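Local structure of protein P47 (Clostridium botulinum, 6EKT) at residues 333-339 / 362-368. The protein is a TULIP-family protein of the botulinum neurotoxin type A2 gene cluster that may belong to a progenitor toxin complex protecting the toxin in the host gut. Residues are numbered along the deposited sequence; the frame is centred on the assembly and turned at random.
Sequences YSDFEIQ and TSSYKYH
With CG of Y333 set between its backbone N and carbonyl carbon (chi1 79°) and CG of H368 turned beside its own backbone N (chi1 -61°), the phenol and imidazole rings lie one upon the other as an offset stack, planes 5° apart and centroids 4.2 Å apart. H368 CD2 sits under the rim of the phenol, 3.5 Å from Y333 CZ, while Y333 OH reaches over the centre of the imidazole. D335 fixes the rotation of that ring: H368 NE2 donates to D335 OD2 at 2.7 Å, meeting the oxygen from above the carboxylate plane, and the carboxylate's charge would be expected to make a protonated imidazole somewhat easier to hold. R325 adds a cation-pi contact to Y333. The two segments are neighbouring arms of the antiparallel hairpin 329-347/352-368, part of a sheet that, in the TULIP manner, wraps a long helix, here 374-394. Y333, D335, E337 and Q339 form hydrogen-bonded pairs with H368, K366, S364 and T362, E337 N reaching S364 O at 2.9 Å. On the helix-facing side, S334 OG lies at the edge of the Y367 ring, 3.1 Å from Y367 CD1, and hydrogen-bonds T384. F336 packs on I391, and F336 CB lies 4.3 Å from Y365 CB.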
loop_
_atom_site.group_PDB
_atom_site.type_symbol
_atom_site.label_atom_id
_atom_site.label_comp_id
_atom_site.label_asym_id
_atom_site.label_seq_id
_atom_site.Cartn_x
_atom_site.Cartn_y
_atom_site.Cartn_z
ATOM N N TYR A 333 8.820 -2.411 -47.941
ATOM C CA TYR A 333 8.615 -2.305 -46.484
ATOM C C TYR A 333 8.710 -3.650 -45.802
ATOM O O TYR A 333 8.646 -4.703 -46.464
ATOM C CB TYR A 333 7.277 -1.635 -46.158
ATOM C CG TYR A 333 6.051 -2.529 -46.283
ATOM C CD1 TYR A 333 5.463 -2.763 -47.531
ATOM C CD2 TYR A 333 5.477 -3.115 -45.156
ATOM C CE1 TYR A 333 4.341 -3.570 -47.656
ATOM C CE2 TYR A 333 4.351 -3.931 -45.260
ATOM C CZ TYR A 333 3.793 -4.140 -46.505
ATOM O OH TYR A 333 2.688 -4.929 -46.603
ATOM N N SER A 334 8.856 -3.602 -44.479
ATOM C CA SER A 334 8.914 -4.796 -43.654
ATOM C C SER A 334 7.825 -4.745 -42.602
ATOM O O SER A 334 7.581 -3.681 -42.037
ATOM C CB SER A 334 10.242 -4.843 -42.909
ATOM O OG SER A 334 11.247 -5.311 -43.763
ATOM N N ASP A 335 7.181 -5.883 -42.354
ATOM C CA ASP A 335 6.467 -6.099 -41.096
ATOM C C ASP A 335 7.444 -6.638 -40.067
ATOM O O ASP A 335 8.354 -7.395 -40.419
ATOM C CB ASP A 335 5.341 -7.116 -41.274
ATOM C CG ASP A 335 4.322 -6.680 -42.297
ATOM O OD1 ASP A 335 3.710 -5.621 -42.122
ATOM O OD2 ASP A 335 4.155 -7.408 -43.284
ATOM N N PHE A 336 7.250 -6.253 -38.805
ATOM C CA PHE A 336 8.015 -6.854 -37.718
ATOM C C PHE A 336 7.190 -7.079 -36.449
ATOM O O PHE A 336 6.159 -6.441 -36.237
ATOM C CB PHE A 336 9.270 -6.042 -37.411
ATOM C CG PHE A 336 8.986 -4.607 -37.050
ATOM C CD1 PHE A 336 8.543 -4.270 -35.757
ATOM C CD2 PHE A 336 9.165 -3.602 -37.979
ATOM C CE1 PHE A 336 8.282 -2.946 -35.413
ATOM C CE2 PHE A 336 8.914 -2.264 -37.633
ATOM C CZ PHE A 336 8.469 -1.945 -36.352
ATOM N N GLU A 337 7.657 -8.006 -35.621
ATOM C CA GLU A 337 7.036 -8.262 -34.323
ATOM C C GLU A 337 8.144 -8.381 -33.322
ATOM O O GLU A 337 9.199 -8.911 -33.653
ATOM C CB GLU A 337 6.251 -9.580 -34.370
ATOM C CG GLU A 337 4.989 -9.474 -35.203
ATOM C CD GLU A 337 4.105 -10.708 -35.112
ATOM O OE1 GLU A 337 3.779 -11.151 -33.987
ATOM O OE2 GLU A 337 3.722 -11.214 -36.184
ATOM N N ILE A 338 7.918 -7.905 -32.100
ATOM C CA ILE A 338 8.924 -7.987 -31.058
ATOM C C ILE A 338 8.225 -8.478 -29.792
ATOM O O ILE A 338 7.108 -8.042 -29.484
ATOM C CB ILE A 338 9.584 -6.598 -30.791
ATOM C CG1 ILE A 338 10.324 -6.093 -32.048
ATOM C CG2 ILE A 338 10.589 -6.644 -29.639
ATOM C CD1 ILE A 338 10.757 -4.644 -31.963
ATOM N N GLN A 339 8.919 -9.351 -29.061
ATOM C CA GLN A 339 8.511 -9.778 -27.726
ATOM C C GLN A 339 9.664 -9.556 -26.738
ATOM O O GLN A 339 10.710 -10.201 -26.865
ATOM C CB GLN A 339 8.091 -11.254 -27.760
ATOM C CG GLN A 339 6.994 -11.588 -28.771
ATOM C CD GLN A 339 7.524 -11.957 -30.144
ATOM O OE1 GLN A 339 8.630 -12.488 -30.283
ATOM N NE2 GLN A 339 6.727 -11.690 -31.174
ATOM N N THR A 362 12.902 -11.317 -28.428
ATOM C CA THR A 362 12.689 -12.111 -29.637
ATOM C C THR A 362 11.972 -11.269 -30.670
ATOM O O THR A 362 11.207 -10.366 -30.324
ATOM C CB THR A 362 11.914 -13.411 -29.396
ATOM O OG1 THR A 362 10.687 -13.120 -28.738
ATOM C CG2 THR A 362 12.723 -14.356 -28.549
ATOM N N SER A 363 12.260 -11.537 -31.935
ATOM C CA SER A 363 11.601 -10.788 -33.016
ATOM C C SER A 363 11.441 -11.633 -34.265
ATOM O O SER A 363 12.081 -12.684 -34.410
ATOM C CB SER A 363 12.387 -9.506 -33.351
ATOM O OG SER A 363 13.659 -9.843 -33.847
ATOM N N SER A 364 10.588 -11.165 -35.174
ATOM C CA SER A 364 10.486 -11.761 -36.506
ATOM C C SER A 364 10.110 -10.645 -37.468
ATOM O O SER A 364 9.681 -9.563 -37.038
ATOM C CB SER A 364 9.451 -12.898 -36.537
ATOM O OG SER A 364 8.168 -12.429 -36.122
ATOM N N TYR A 365 10.278 -10.893 -38.756
ATOM C CA TYR A 365 10.007 -9.863 -39.747
ATOM C C TYR A 365 9.637 -10.516 -41.053
ATOM O O TYR A 365 9.947 -11.712 -41.275
ATOM C CB TYR A 365 11.220 -8.922 -39.929
ATOM C CG TYR A 365 12.511 -9.647 -40.237
ATOM C CD1 TYR A 365 12.858 -9.963 -41.544
ATOM C CD2 TYR A 365 13.377 -10.021 -39.213
ATOM C CE1 TYR A 365 14.039 -10.651 -41.837
ATOM C CE2 TYR A 365 14.571 -10.697 -39.489
ATOM C CZ TYR A 365 14.891 -11.002 -40.799
ATOM O OH TYR A 365 16.051 -11.675 -41.069
ATOM N N LYS A 366 8.958 -9.745 -41.898
ATOM C CA LYS A 366 8.625 -10.194 -43.256
ATOM C C LYS A 366 8.944 -9.053 -44.207
ATOM O O LYS A 366 8.366 -7.958 -44.064
ATOM C CB LYS A 366 7.146 -10.579 -43.362
ATOM C CG LYS A 366 6.824 -11.165 -44.733
ATOM C CD LYS A 366 5.467 -11.859 -44.734
ATOM C CE LYS A 366 5.086 -12.300 -46.141
ATOM N NZ LYS A 366 6.267 -12.782 -46.923
ATOM N N TYR A 367 9.851 -9.304 -45.165
ATOM C CA TYR A 367 10.160 -8.306 -46.209
ATOM C C TYR A 367 9.118 -8.300 -47.324
ATOM O O TYR A 367 8.659 -9.359 -47.732
ATOM C CB TYR A 367 11.501 -8.594 -46.889
ATOM C CG TYR A 367 12.714 -8.610 -45.997
ATOM C CD1 TYR A 367 12.835 -7.722 -44.915
ATOM C CD2 TYR A 367 13.776 -9.470 -46.275
ATOM C CE1 TYR A 367 13.974 -7.735 -44.100
ATOM C CE2 TYR A 367 14.918 -9.480 -45.476
ATOM C CZ TYR A 367 15.021 -8.604 -44.411
ATOM O OH TYR A 367 16.148 -8.636 -43.614
ATOM N N HIS A 368 8.811 -7.118 -47.851
ATOM C CA HIS A 368 7.965 -6.967 -49.031
ATOM C C HIS A 368 8.786 -6.224 -50.093
ATOM O O HIS A 368 8.998 -5.014 -49.989
ATOM C CB HIS A 368 6.703 -6.193 -48.675
ATOM C CG HIS A 368 5.862 -6.870 -47.642
ATOM N ND1 HIS A 368 4.797 -7.688 -47.971
ATOM C CD2 HIS A 368 5.946 -6.883 -46.293
ATOM C CE1 HIS A 368 4.252 -8.162 -46.861
ATOM N NE2 HIS A 368 4.928 -7.686 -45.828
#